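Local coordinates for protein ZYG-9 (Caenorhabditis elegans, PDB 2OF3) that organizes microtubules and spindle poles during mitosis and meiosis in one-cell embryos, as a member of the TOG/XMAP215 family, at residues M168-L173 with K204-E209; V190-I195 with A227-V232. One frame throughout, in Å; residues are numbered along the deposited sequence.

Contact 1 (M168-L173 with K204-E209)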
loop_
_atom_site.group_PDB
_atom_site.type_symbol
_atom_site.label_atom_id
_atom_site.label_comp_id
_atom_site.label_asym_id
_atom_site.label_seq_id
_atom_site.Cartn_x
_atom_site.Cartn_y
_atom_site.Cartn_z
ATOM N N MET A 168 4.806 -4.004 7.145
ATOM C CA MET A 168 4.244 -4.096 5.793
ATOM C C MET A 168 3.847 -5.512 5.385
ATOM O O MET A 168 2.837 -5.715 4.713
ATOM C CB MET A 168 5.251 -3.534 4.773
ATOM C CG MET A 168 5.375 -1.944 4.718
ATOM S SD MET A 168 3.931 -0.983 4.188
ATOM C CE MET A 168 4.046 -1.289 2.451
ATOM N N THR A 169 4.635 -6.500 5.800
ATOM C CA THR A 169 4.523 -7.873 5.267
ATOM C C THR A 169 3.191 -8.521 5.530
ATOM O O THR A 169 2.666 -9.161 4.622
ATOM C CB THR A 169 5.702 -8.739 5.720
ATOM O OG1 THR A 169 6.890 -8.140 5.211
ATOM C CG2 THR A 169 5.611 -10.219 5.208
ATOM N N PRO A 170 2.606 -8.365 6.748
ATOM C CA PRO A 170 1.257 -8.941 6.980
ATOM C C PRO A 170 0.185 -8.474 5.953
ATOM O O PRO A 170 -0.705 -9.268 5.548
ATOM C CB PRO A 170 0.902 -8.424 8.405
ATOM C CG PRO A 170 2.212 -8.157 9.070
ATOM C CD PRO A 170 3.160 -7.719 7.970
ATOM N N MET A 171 0.257 -7.210 5.515
ATOM C CA MET A 171 -0.695 -6.671 4.528
ATOM C C MET A 171 -0.354 -7.239 3.149
ATOM O O MET A 171 -1.254 -7.538 2.371
ATOM C CB MET A 171 -0.608 -5.134 4.512
ATOM C CG MET A 171 -1.318 -4.456 5.783
ATOM S SD MET A 171 -1.237 -2.676 5.939
ATOM C CE MET A 171 0.463 -2.423 5.985
ATOM N N LEU A 172 0.946 -7.363 2.843
ATOM C CA LEU A 172 1.386 -7.979 1.583
ATOM C C LEU A 172 0.988 -9.454 1.540
ATOM O O LEU A 172 0.508 -9.913 0.492
ATOM C CB LEU A 172 2.882 -7.818 1.378
ATOM C CG LEU A 172 3.304 -6.392 1.065
ATOM C CD1 LEU A 172 4.770 -6.322 1.382
ATOM C CD2 LEU A 172 3.014 -6.047 -0.435
ATOM N N LEU A 173 1.114 -10.178 2.669
ATOM C CA LEU A 173 0.618 -11.581 2.769
ATOM C C LEU A 173 -0.856 -11.657 2.584
ATOM O O LEU A 173 -1.370 -12.538 1.841
ATOM C CB LEU A 173 1.091 -12.307 4.072
ATOM C CG LEU A 173 2.608 -12.513 4.233
ATOM C CD1 LEU A 173 2.945 -12.973 5.661
ATOM C CD2 LEU A 173 3.224 -13.539 3.167
ATOM N N LYS A 204 10.604 -13.562 10.852
ATOM C CA LYS A 204 10.332 -14.908 11.339
ATOM C C LYS A 204 8.963 -15.175 12.008
ATOM O O LYS A 204 8.446 -16.306 11.866
ATOM C CB LYS A 204 11.459 -15.383 12.245
ATOM C CG LYS A 204 12.751 -15.797 11.483
ATOM C CD LYS A 204 12.551 -16.755 10.259
ATOM C CE LYS A 204 13.755 -17.740 10.087
ATOM N NZ LYS A 204 15.186 -17.220 10.375
ATOM N N SER A 205 8.377 -14.184 12.709
ATOM C CA SER A 205 7.049 -14.371 13.367
ATOM C C SER A 205 5.897 -14.460 12.376
ATOM O O SER A 205 4.761 -14.841 12.741
ATOM C CB SER A 205 6.740 -13.234 14.357
ATOM O OG SER A 205 6.671 -11.966 13.697
ATOM N N LEU A 206 6.187 -14.130 11.115
ATOM C CA LEU A 206 5.134 -14.002 10.100
ATOM C C LEU A 206 4.870 -15.257 9.248
ATOM O O LEU A 206 3.858 -15.324 8.523
ATOM C CB LEU A 206 5.396 -12.771 9.215
ATOM C CG LEU A 206 5.479 -11.451 10.021
ATOM C CD1 LEU A 206 5.655 -10.316 9.048
ATOM C CD2 LEU A 206 4.195 -11.277 10.879
ATOM N N SER A 207 5.725 -16.267 9.349
ATOM C CA SER A 207 5.439 -17.503 8.613
ATOM C C SER A 207 5.388 -17.219 7.072
ATOM O O SER A 207 4.490 -17.692 6.370
ATOM C CB SER A 207 4.109 -18.133 9.060
ATOM O OG SER A 207 4.243 -18.766 10.330
ATOM N N VAL A 208 6.358 -16.448 6.600
ATOM C CA VAL A 208 6.461 -16.134 5.203
ATOM C C VAL A 208 6.640 -17.410 4.364
ATOM O O VAL A 208 5.886 -17.617 3.418
ATOM C CB VAL A 208 7.633 -15.175 4.935
ATOM C CG1 VAL A 208 7.859 -15.012 3.430
ATOM C CG2 VAL A 208 7.374 -13.810 5.620
ATOM N N GLU A 209 7.598 -18.265 4.711
ATOM C CA GLU A 209 7.878 -19.479 3.897
ATOM C C GLU A 209 6.653 -20.324 3.729
ATOM O O GLU A 209 6.313 -20.691 2.607
ATOM C CB GLU A 209 9.031 -20.319 4.446
ATOM C CG GLU A 209 10.304 -19.560 4.716
ATOM C CD GLU A 209 10.401 -19.021 6.172
ATOM O OE1 GLU A 209 9.373 -18.671 6.807
ATOM O OE2 GLU A 209 11.534 -18.935 6.675
#

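Contact 2 (V190-I195 with A227-V232)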
loop_
_atom_site.group_PDB
_atom_site.type_symbol
_atom_site.label_atom_id
_atom_site.label_comp_id
_atom_site.label_asym_id
_atom_site.label_seq_id
_atom_site.Cartn_x
_atom_site.Cartn_y
_atom_site.Cartn_z
ATOM N N VAL A 190 7.469 -7.672 -3.810
ATOM C CA VAL A 190 7.855 -6.804 -2.679
ATOM C C VAL A 190 8.456 -7.641 -1.497
ATOM O O VAL A 190 9.542 -7.317 -0.976
ATOM C CB VAL A 190 6.666 -5.920 -2.180
ATOM C CG1 VAL A 190 7.155 -5.003 -1.013
ATOM C CG2 VAL A 190 6.131 -5.030 -3.336
ATOM N N ILE A 191 7.781 -8.722 -1.108
ATOM C CA ILE A 191 8.340 -9.643 -0.120
ATOM C C ILE A 191 9.699 -10.135 -0.550
ATOM O O ILE A 191 10.623 -10.146 0.253
ATOM C CB ILE A 191 7.383 -10.790 0.158
ATOM C CG1 ILE A 191 6.079 -10.257 0.824
ATOM C CG2 ILE A 191 8.098 -11.911 1.002
ATOM C CD1 ILE A 191 4.852 -11.254 0.848
ATOM N N GLU A 192 9.874 -10.524 -1.815
ATOM C CA GLU A 192 11.171 -10.969 -2.253
ATOM C C GLU A 192 12.232 -9.868 -2.033
ATOM O O GLU A 192 13.346 -10.123 -1.577
ATOM C CB GLU A 192 11.121 -11.401 -3.724
ATOM C CG GLU A 192 12.474 -11.878 -4.190
ATOM C CD GLU A 192 12.622 -11.987 -5.685
ATOM O OE1 GLU A 192 11.600 -11.930 -6.418
ATOM O OE2 GLU A 192 13.790 -12.156 -6.116
ATOM N N TYR A 193 11.896 -8.629 -2.341
ATOM C CA TYR A 193 12.821 -7.538 -2.179
ATOM C C TYR A 193 13.195 -7.269 -0.702
ATOM O O TYR A 193 14.346 -6.956 -0.388
ATOM C CB TYR A 193 12.173 -6.354 -2.852
ATOM C CG TYR A 193 12.679 -4.981 -2.542
ATOM C CD1 TYR A 193 13.900 -4.509 -3.055
ATOM C CD2 TYR A 193 11.889 -4.124 -1.793
ATOM C CE1 TYR A 193 14.335 -3.177 -2.770
ATOM C CE2 TYR A 193 12.284 -2.840 -1.517
ATOM C CZ TYR A 193 13.501 -2.356 -2.005
ATOM O OH TYR A 193 13.810 -1.019 -1.694
ATOM N N TYR A 194 12.228 -7.387 0.206
ATOM C CA TYR A 194 12.502 -7.275 1.645
ATOM C C TYR A 194 13.542 -8.313 2.097
ATOM O O TYR A 194 14.465 -8.031 2.894
ATOM C CB TYR A 194 11.211 -7.492 2.426
ATOM C CG TYR A 194 10.156 -6.395 2.314
ATOM C CD1 TYR A 194 10.442 -5.136 1.775
ATOM C CD2 TYR A 194 8.868 -6.600 2.859
ATOM C CE1 TYR A 194 9.436 -4.123 1.724
ATOM C CE2 TYR A 194 7.880 -5.624 2.807
ATOM C CZ TYR A 194 8.167 -4.386 2.247
ATOM O OH TYR A 194 7.148 -3.429 2.230
ATOM N N ILE A 195 13.384 -9.533 1.612
ATOM C CA ILE A 195 14.206 -10.657 2.080
ATOM C C ILE A 195 15.592 -10.570 1.476
ATOM O O ILE A 195 16.590 -10.739 2.184
ATOM C CB ILE A 195 13.616 -12.003 1.736
ATOM C CG1 ILE A 195 12.343 -12.210 2.509
ATOM C CG2 ILE A 195 14.569 -13.065 2.178
ATOM C CD1 ILE A 195 11.494 -13.233 1.887
ATOM N N ALA A 227 6.858 -16.582 -6.346
ATOM C CA ALA A 227 6.778 -17.427 -5.138
ATOM C C ALA A 227 8.030 -18.252 -5.014
ATOM O O ALA A 227 8.601 -18.336 -3.907
ATOM C CB ALA A 227 5.536 -18.364 -5.128
ATOM N N ILE A 228 8.474 -18.841 -6.138
ATOM C CA ILE A 228 9.740 -19.559 -6.190
ATOM C C ILE A 228 10.841 -18.619 -5.752
ATOM O O ILE A 228 11.646 -19.005 -4.894
ATOM C CB ILE A 228 10.040 -20.107 -7.623
ATOM C CG1 ILE A 228 9.115 -21.267 -7.938
ATOM C CG2 ILE A 228 11.532 -20.511 -7.767
ATOM C CD1 ILE A 228 9.044 -21.595 -9.435
ATOM N N ASN A 229 10.902 -17.403 -6.306
ATOM C CA ASN A 229 11.994 -16.511 -5.921
ATOM C C ASN A 229 12.000 -15.993 -4.470
ATOM O O ASN A 229 13.058 -15.727 -3.923
ATOM C CB ASN A 229 12.141 -15.358 -6.928
ATOM C CG ASN A 229 12.703 -15.797 -8.261
ATOM O OD1 ASN A 229 12.514 -15.131 -9.276
ATOM N ND2 ASN A 229 13.395 -16.877 -8.272
ATOM N N VAL A 230 10.845 -15.894 -3.844
ATOM C CA VAL A 230 10.770 -15.648 -2.402
ATOM C C VAL A 230 11.453 -16.794 -1.611
ATOM O O VAL A 230 12.289 -16.539 -0.726
ATOM C CB VAL A 230 9.253 -15.415 -1.915
ATOM C CG1 VAL A 230 9.131 -15.458 -0.355
ATOM C CG2 VAL A 230 8.624 -14.065 -2.460
ATOM N N LEU A 231 11.152 -18.048 -1.940
ATOM C CA LEU A 231 11.701 -19.198 -1.214
ATOM C C LEU A 231 13.194 -19.358 -1.398
ATOM O O LEU A 231 13.912 -19.702 -0.437
ATOM C CB LEU A 231 10.967 -20.476 -1.624
ATOM C CG LEU A 231 9.482 -20.518 -1.329
ATOM C CD1 LEU A 231 8.953 -21.812 -1.849
ATOM C CD2 LEU A 231 9.176 -20.406 0.174
ATOM N N VAL A 232 13.681 -19.083 -2.604
ATOM C CA VAL A 232 15.130 -19.002 -2.917
ATOM C C VAL A 232 15.856 -17.891 -2.150
ATOM O O VAL A 232 17.009 -18.083 -1.701
ATOM C CB VAL A 232 15.358 -18.763 -4.435
ATOM C CG1 VAL A 232 16.826 -18.509 -4.760
ATOM C CG2 VAL A 232 14.826 -19.935 -5.258
HETATM O O HOH W 1 15.367 -14.598 -5.089
#

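Contact 1 (M168-L173 with K204-E209)
Leu-206 reaches across to the helix holding Thr-169 and Pro-170 and sets one branch against both. Its CD1 methyl lies 3.7 Å from Thr-169 CB and 3.8 Å from Pro-170 CD, so a single carbon touches the side chains of two consecutive residues. The other branch, CD2, comes up to Pro-170 CG at a longer 4.1 Å. With CG anti to its own carbonyl carbon (chi1 -58°), Leu-206 carries this fork away from its backbone and onto the first turn of 168-173. Thr-169 meets it with carbon alone: the CG2 methyl faces the other segment, while OG1 is hydrogen-bonded to the carbonyl oxygen of Pro-165 one turn earlier in its own helix. That methyl also meets Val-208 CG2 at 4.0 Å, the two side chains lying roughly perpendicular. Thr-169 and Val-208 are buried, and Leu-203 and Ile-200 from the preceding loop pack on them in turn, making this the buried part of the contact, with the short Thr-169 to Leu-206 approach as the evidence of tightness.

The solvent side lies at Pro-170, which is exposed; Leu-206 and Leu-173 are partly so. Leu-173 turns toward segment 204-209, where its CD1 lies 3.8 Å from the carbonyl oxygen of Leu-206 and a longer 4.3 Å from Leu-206 CB. No hydrogen bond links the segments; the closest pair of CA atoms, Pro-170 and Leu-206, is 7.1 Å apart, a spacing bridged by side chains. Ser-207, with phi and psi both positive (61° and 44°), turns the chain into helix 208-212 from the N-cap position. The arrangement is that of an all-helical, HEAT-like TOG array, in which an inter-helix turn and the start of a short helix pack apolar side chains on helix 165-174, which precedes helix 181-198 in the chain.

Contact 2 (V190-I195 with A227-V232)
Ile-191 opens the contact from helix 181-198, placing its CG2 branch 3.9 Å from Val-230 CG1, with the two side chains at a slant. One residue on, Glu-192 works with its whole length. Its CB lies 3.9 Å from Val-230 CG2, and the extended chain beyond it, with CG anti to the backbone N (chi1 -180°), runs alongside Asn-229 in the same direction. The carboxylate therefore arrives beside an aliphatic carbon, OE1 being 3.5 Å from Asn-229 CB. A water links the carboxylate to the backbone of the other helix: it donates to Glu-192 OE2 at 3.1 Å and to the backbone O of Asn-229 at 2.8 Å. Cut back to an alanine here, the side chain would no longer reach that water, which would probably lose its carboxylate acceptor while the flank of Asn-229 CB was uncovered. Past the two tyrosines, which turn to other helices, Ile-195 brings CD1 to 3.9 Å from Val-230 CG1, crossing it at about a right angle. Val-230 thus receives all three residues, its CG1 meeting both isoleucines and its CG2 the glutamate. The segment axes run nearly parallel, 15° apart, and approach to 8.9 Å. With no direct hydrogen bond between the segments, the chemistry implies an apolar interface of branched side chains whose partly exposed margin is polar and joined through water.

How the contacts relate
Helix 181-198 links the two contacts, whose centres are 11 Å apart: it supplies one side of contact 2 and touches the first segment of contact 1. There Tyr-194 does most of the touching: its ring atom CD2 is 3.4 Å from Thr-169 OG1, and CE2 is 3.5 Å from Leu-172 CD1. Val-190 joins the same side, with CG1 3.6 Å from Leu-172 CD1. In sequence the segments alternate, 168-173, 190-195, 204-209 and 227-232, so the connection leaving helix 181-198 returns to helix 165-174 before helix 221-238 packs on. That helix 181-198 touches both helix 165-174 and helix 221-238 is consistent with successive helices stacking side by side within the TOG domain.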